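Local coordinates for protein putative hexulose 6 phosphate synthase (Salmonella typhimurium, PDB 3F4W) that is of unknown function but folds as a TIM barrel of the orotidine 5'-phosphate decarboxylase / HUMPS family, at residues 2-7 against 28-33; 78-83 against 105-110. All coordinates share one frame; numbering follows the deposited sequence.

Overall arrangement
The chain starts in strand 2-7, runs through helix 12-22 and returns in strand 28-31. Interaction 1 closes this first beta-alpha-beta loop. The chain then adds strand 55-62 and enters strand 80-84. Helix 89-102 carries it back to strand 105-109, where interaction 2 closes a second loop of the same kind. The two loops follow one another; they neither nest nor cross. Interaction 1 joins the first two strands of the eight-stranded parallel barrel, and interaction 2 joins the fourth and fifth. Their centres lie about 11 Å apart. They meet inside the barrel, where Ile28 CD1 is 4.0 Å from Tyr80 CE2.

Interaction 1 (2-7 against 28-33); sequences KLQLAL and IIEVGT
Strands 2-7 and 28-31 are the first two parallel strands of the TIM barrel, joined by a beta-alpha-beta crossover through helix 12-22. Five backbone hydrogen bonds zip them together, from Ile28 N to Leu3 O (3.0 Å) through to Gly32 N to Leu7 O (2.8 Å). Gly32 is also the N-cap of the following helix, so the last bond ties the strand end to the helix start.

Gln4, Ala6, Ile28 and Glu30 point into the barrel. Ile28 crosses Gln4 and reaches its OE1 with CG2 and CD1. Lys2 slants across the end of Ile28, with CD 3.9 Å from Ile28 CD1, and its NZ forms a salt bridge with Glu55. Leu5, Leu7 and Ile29 face the helices outside, where Met19 of helix 12-22 touches all three. Leu7 CD1 meets Ile29 CG2 at 4.0 Å. A malonate ion lies near the side chain of Ala6.

The Gln4 and Glu30 side chains are both extended, with CG anti to the backbone N (chi1 172° and 170°). This brings their ends together; the Glu30 carboxylate also rests against Ala6 CB. The amide and carboxylate planes are nearly perpendicular. Gln4 NE2 donates in its amide plane to Glu30 OE1 at 2.8 Å, reaching it from above the carboxylate plane.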
loop_
_atom_site.group_PDB
_atom_site.type_symbol
_atom_site.label_atom_id
_atom_site.label_comp_id
_atom_site.label_asym_id
_atom_site.label_seq_id
_atom_site.Cartn_x
_atom_site.Cartn_y
_atom_site.Cartn_z
ATOM N N LYS A 2 -2.510 3.957 24.454
ATOM C CA LYS A 2 -2.628 5.181 23.674
ATOM C C LYS A 2 -3.839 5.165 22.754
ATOM O O LYS A 2 -4.267 4.108 22.298
ATOM C CB LYS A 2 -1.372 5.379 22.826
ATOM C CG LYS A 2 -0.086 5.538 23.614
ATOM C CD LYS A 2 1.084 5.754 22.669
ATOM C CE LYS A 2 2.371 6.068 23.412
ATOM N NZ LYS A 2 3.526 6.176 22.469
ATOM N N LEU A 3 -4.383 6.345 22.478
ATOM C CA LEU A 3 -5.434 6.485 21.478
ATOM C C LEU A 3 -4.857 6.982 20.159
ATOM O O LEU A 3 -4.342 8.094 20.071
ATOM C CB LEU A 3 -6.537 7.429 21.960
ATOM C CG LEU A 3 -7.613 7.769 20.925
ATOM C CD1 LEU A 3 -8.208 6.502 20.320
ATOM C CD2 LEU A 3 -8.705 8.642 21.532
ATOM N N GLN A 4 -4.942 6.145 19.131
ATOM C CA GLN A 4 -4.491 6.519 17.797
ATOM C C GLN A 4 -5.712 6.825 16.936
ATOM O O GLN A 4 -6.646 6.027 16.872
ATOM C CB GLN A 4 -3.663 5.386 17.188
ATOM C CG GLN A 4 -3.303 5.571 15.726
ATOM C CD GLN A 4 -2.272 4.555 15.260
ATOM O OE1 GLN A 4 -1.333 4.235 15.988
ATOM N NE2 GLN A 4 -2.440 4.049 14.042
ATOM N N LEU A 5 -5.708 7.992 16.296
ATOM C CA LEU A 5 -6.832 8.433 15.473
ATOM C C LEU A 5 -6.534 8.334 13.978
ATOM O O LEU A 5 -5.687 9.059 13.455
ATOM C CB LEU A 5 -7.212 9.874 15.817
ATOM C CG LEU A 5 -8.300 10.507 14.949
ATOM C CD1 LEU A 5 -9.651 9.857 15.211
ATOM C CD2 LEU A 5 -8.375 11.999 15.201
ATOM N N ALA A 6 -7.246 7.449 13.288
ATOM C CA ALA A 6 -7.068 7.294 11.846
ATOM C C ALA A 6 -7.813 8.362 11.042
ATOM O O ALA A 6 -9.041 8.436 11.075
ATOM C CB ALA A 6 -7.498 5.894 11.400
ATOM N N LEU A 7 -7.059 9.190 10.324
ATOM C CA LEU A 7 -7.637 10.130 9.373
ATOM C C LEU A 7 -7.564 9.531 7.969
ATOM O O LEU A 7 -6.535 9.616 7.301
ATOM C CB LEU A 7 -6.899 11.470 9.414
ATOM C CG LEU A 7 -6.804 12.157 10.778
ATOM C CD1 LEU A 7 -6.008 13.444 10.663
ATOM C CD2 LEU A 7 -8.188 12.433 11.342
ATOM N N ILE A 28 -1.838 9.591 19.212
ATOM C CA ILE A 28 -1.182 9.405 17.922
ATOM C C ILE A 28 -2.104 9.812 16.783
ATOM O O ILE A 28 -3.220 9.312 16.673
ATOM C CB ILE A 28 -0.769 7.938 17.705
ATOM C CG1 ILE A 28 0.171 7.473 18.820
ATOM C CG2 ILE A 28 -0.116 7.774 16.340
ATOM C CD1 ILE A 28 0.478 5.983 18.787
ATOM N N ILE A 29 -1.642 10.729 15.944
ATOM C CA ILE A 29 -2.404 11.131 14.774
ATOM C C ILE A 29 -1.983 10.258 13.600
ATOM O O ILE A 29 -0.811 10.236 13.221
ATOM C CB ILE A 29 -2.162 12.612 14.427
ATOM C CG1 ILE A 29 -2.426 13.492 15.653
ATOM C CG2 ILE A 29 -3.024 13.031 13.240
ATOM C CD1 ILE A 29 -2.223 14.974 15.401
ATOM N N GLU A 30 -2.931 9.523 13.036
ATOM C CA GLU A 30 -2.623 8.660 11.907
ATOM C C GLU A 30 -3.044 9.297 10.585
ATOM O O GLU A 30 -4.211 9.626 10.384
ATOM C CB GLU A 30 -3.295 7.293 12.055
ATOM C CG GLU A 30 -3.196 6.437 10.795
ATOM C CD GLU A 30 -4.020 5.163 10.868
ATOM O OE1 GLU A 30 -4.249 4.656 11.984
ATOM O OE2 GLU A 30 -4.437 4.667 9.799
ATOM N N VAL A 31 -2.087 9.478 9.685
ATOM C CA VAL A 31 -2.428 9.845 8.319
ATOM C C VAL A 31 -2.777 8.559 7.573
ATOM O O VAL A 31 -1.892 7.767 7.245
ATOM C CB VAL A 31 -1.274 10.589 7.628
ATOM C CG1 VAL A 31 -1.617 10.887 6.173
ATOM C CG2 VAL A 31 -0.959 11.872 8.381
ATOM N N GLY A 32 -4.068 8.349 7.333
ATOM C CA GLY A 32 -4.553 7.143 6.680
ATOM C C GLY A 32 -4.046 6.964 5.261
ATOM O O GLY A 32 -3.571 7.912 4.638
ATOM N N THR A 33 -4.157 5.746 4.740
ATOM C CA THR A 33 -3.590 5.433 3.430
ATOM C C THR A 33 -4.159 6.270 2.280
ATOM O O THR A 33 -3.402 6.809 1.480
ATOM C CB THR A 33 -3.725 3.938 3.094
ATOM O OG1 THR A 33 -3.259 3.165 4.204
ATOM C CG2 THR A 33 -2.904 3.597 1.859
#

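Interaction 2 (78-83 against 105-110); sequences ADYVTV and QVVVDM
Strands 80-84 and 105-109 are neighbours in the parallel TIM barrel, and helix 89-102 makes the beta-alpha-beta crossover between them. The tight part is the valine cluster on the outer face. Val83 CG1 presses on Val106 CG1 at 3.6 Å and also touches Val108 CG2. Its position between the backbone N and the carbonyl carbon (chi1 64°) turns it across to the neighbouring strand. Val81 CG2 meets Val106 CG2 at 3.8 Å. Cys95 of helix 89-102 covers Val83 and Val106, and Leu123 of helix 116-126 touches Val108.

The backbone is also close here. Val107 N to Val81 O is 2.8 Å and almost straight at the hydrogen (176°). Asp109 N to Val83 O is equally short. On the inner face, the buried Tyr80 ring meets Gln105 CG and Val107 CG2 obliquely, while its OH is hydrogen-bonded to Glu55.

The looser end is at the start of the strands, where Asp79 and Gln105 are partly exposed. Gln105 N to Asp79 O is longer, 3.2 Å, and more bent. The Asp79 carboxylate turns away to a salt bridge with Lys48. Gln105 bends at chi2 (79°), bringing its amide back to its own strand: NE2 donates to Val106 O at 2.9 Å.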
loop_
_atom_site.group_PDB
_atom_site.type_symbol
_atom_site.label_atom_id
_atom_site.label_comp_id
_atom_site.label_asym_id
_atom_site.label_seq_id
_atom_site.Cartn_x
_atom_site.Cartn_y
_atom_site.Cartn_z
ATOM N N ALA A 78 7.198 11.772 10.119
ATOM C CA ALA A 78 6.447 10.670 10.714
ATOM C C ALA A 78 7.226 10.035 11.863
ATOM O O ALA A 78 8.439 9.868 11.776
ATOM C CB ALA A 78 6.104 9.621 9.659
ATOM N N ASP A 79 6.526 9.692 12.939
ATOM C CA ASP A 79 7.128 8.975 14.062
ATOM C C ASP A 79 6.974 7.463 13.918
ATOM O O ASP A 79 7.769 6.696 14.462
ATOM C CB ASP A 79 6.502 9.442 15.375
ATOM C CG ASP A 79 6.708 10.911 15.610
ATOM O OD1 ASP A 79 5.718 11.670 15.557
ATOM O OD2 ASP A 79 7.875 11.311 15.809
ATOM N N TYR A 80 5.933 7.050 13.199
ATOM C CA TYR A 80 5.692 5.645 12.887
ATOM C C TYR A 80 5.386 5.492 11.401
ATOM O O TYR A 80 4.864 6.411 10.770
ATOM C CB TYR A 80 4.486 5.107 13.663
ATOM C CG TYR A 80 4.531 5.255 15.170
ATOM C CD1 TYR A 80 4.957 4.208 15.975
ATOM C CD2 TYR A 80 4.114 6.428 15.788
ATOM C CE1 TYR A 80 4.987 4.329 17.350
ATOM C CE2 TYR A 80 4.140 6.560 17.169
ATOM C CZ TYR A 80 4.580 5.503 17.944
ATOM O OH TYR A 80 4.609 5.618 19.316
ATOM N N VAL A 81 5.705 4.328 10.848
ATOM C CA VAL A 81 5.212 3.950 9.526
ATOM C C VAL A 81 4.681 2.529 9.608
ATOM O O VAL A 81 5.172 1.729 10.401
ATOM C CB VAL A 81 6.307 4.025 8.439
ATOM C CG1 VAL A 81 6.842 5.449 8.319
ATOM C CG2 VAL A 81 7.428 3.042 8.734
ATOM N N THR A 82 3.669 2.218 8.803
ATOM C CA THR A 82 3.138 0.861 8.770
ATOM C C THR A 82 3.673 0.087 7.573
ATOM O O THR A 82 3.812 0.629 6.477
ATOM C CB THR A 82 1.590 0.816 8.737
ATOM O OG1 THR A 82 1.108 1.571 7.618
ATOM C CG2 THR A 82 1.003 1.373 10.025
ATOM N N VAL A 83 3.986 -1.179 7.816
ATOM C CA VAL A 83 4.356 -2.126 6.777
ATOM C C VAL A 83 3.418 -3.322 6.922
ATOM O O VAL A 83 2.991 -3.646 8.028
ATOM C CB VAL A 83 5.824 -2.583 6.927
ATOM C CG1 VAL A 83 6.015 -3.345 8.234
ATOM C CG2 VAL A 83 6.241 -3.446 5.754
ATOM N N GLN A 105 9.950 4.307 14.572
ATOM C CA GLN A 105 9.307 3.015 14.802
ATOM C C GLN A 105 8.461 2.509 13.640
ATOM O O GLN A 105 7.685 3.254 13.043
ATOM C CB GLN A 105 8.447 3.076 16.070
ATOM C CG GLN A 105 7.663 1.801 16.367
ATOM C CD GLN A 105 8.518 0.719 16.996
ATOM O OE1 GLN A 105 9.281 0.977 17.926
ATOM N NE2 GLN A 105 8.393 -0.503 16.490
ATOM N N VAL A 106 8.619 1.227 13.342
ATOM C CA VAL A 106 7.788 0.545 12.362
ATOM C C VAL A 106 6.664 -0.226 13.058
ATOM O O VAL A 106 6.877 -0.878 14.081
ATOM C CB VAL A 106 8.623 -0.427 11.507
ATOM C CG1 VAL A 106 7.722 -1.463 10.824
ATOM C CG2 VAL A 106 9.458 0.342 10.486
ATOM N N VAL A 107 5.463 -0.128 12.503
ATOM C CA VAL A 107 4.328 -0.901 12.980
ATOM C C VAL A 107 3.939 -1.901 11.899
ATOM O O VAL A 107 3.652 -1.515 10.765
ATOM C CB VAL A 107 3.118 0.006 13.273
ATOM C CG1 VAL A 107 1.900 -0.840 13.603
ATOM C CG2 VAL A 107 3.437 0.974 14.408
ATOM N N VAL A 108 3.947 -3.188 12.232
ATOM C CA VAL A 108 3.571 -4.203 11.257
ATOM C C VAL A 108 2.064 -4.422 11.317
ATOM O O VAL A 108 1.541 -4.912 12.316
ATOM C CB VAL A 108 4.295 -5.539 11.498
ATOM C CG1 VAL A 108 3.987 -6.516 10.366
ATOM C CG2 VAL A 108 5.790 -5.324 11.618
ATOM N N ASP A 109 1.370 -4.032 10.252
ATOM C CA ASP A 109 -0.080 -4.174 10.180
ATOM C C ASP A 109 -0.427 -5.572 9.700
ATOM O O ASP A 109 -0.107 -5.950 8.573
ATOM C CB ASP A 109 -0.669 -3.121 9.239
ATOM C CG ASP A 109 -2.188 -3.160 9.184
ATOM O OD1 ASP A 109 -2.790 -2.133 8.818
ATOM O OD2 ASP A 109 -2.787 -4.205 9.498
ATOM N N MET A 110 -1.095 -6.331 10.562
ATOM C CA MET A 110 -1.337 -7.748 10.322
ATOM C C MET A 110 -2.635 -8.016 9.575
ATOM O O MET A 110 -3.148 -9.132 9.599
ATOM C CB MET A 110 -1.352 -8.500 11.654
ATOM C CG MET A 110 -0.089 -8.304 12.462
ATOM S SD MET A 110 1.327 -9.062 11.656
ATOM C CE MET A 110 0.922 -10.788 11.863
#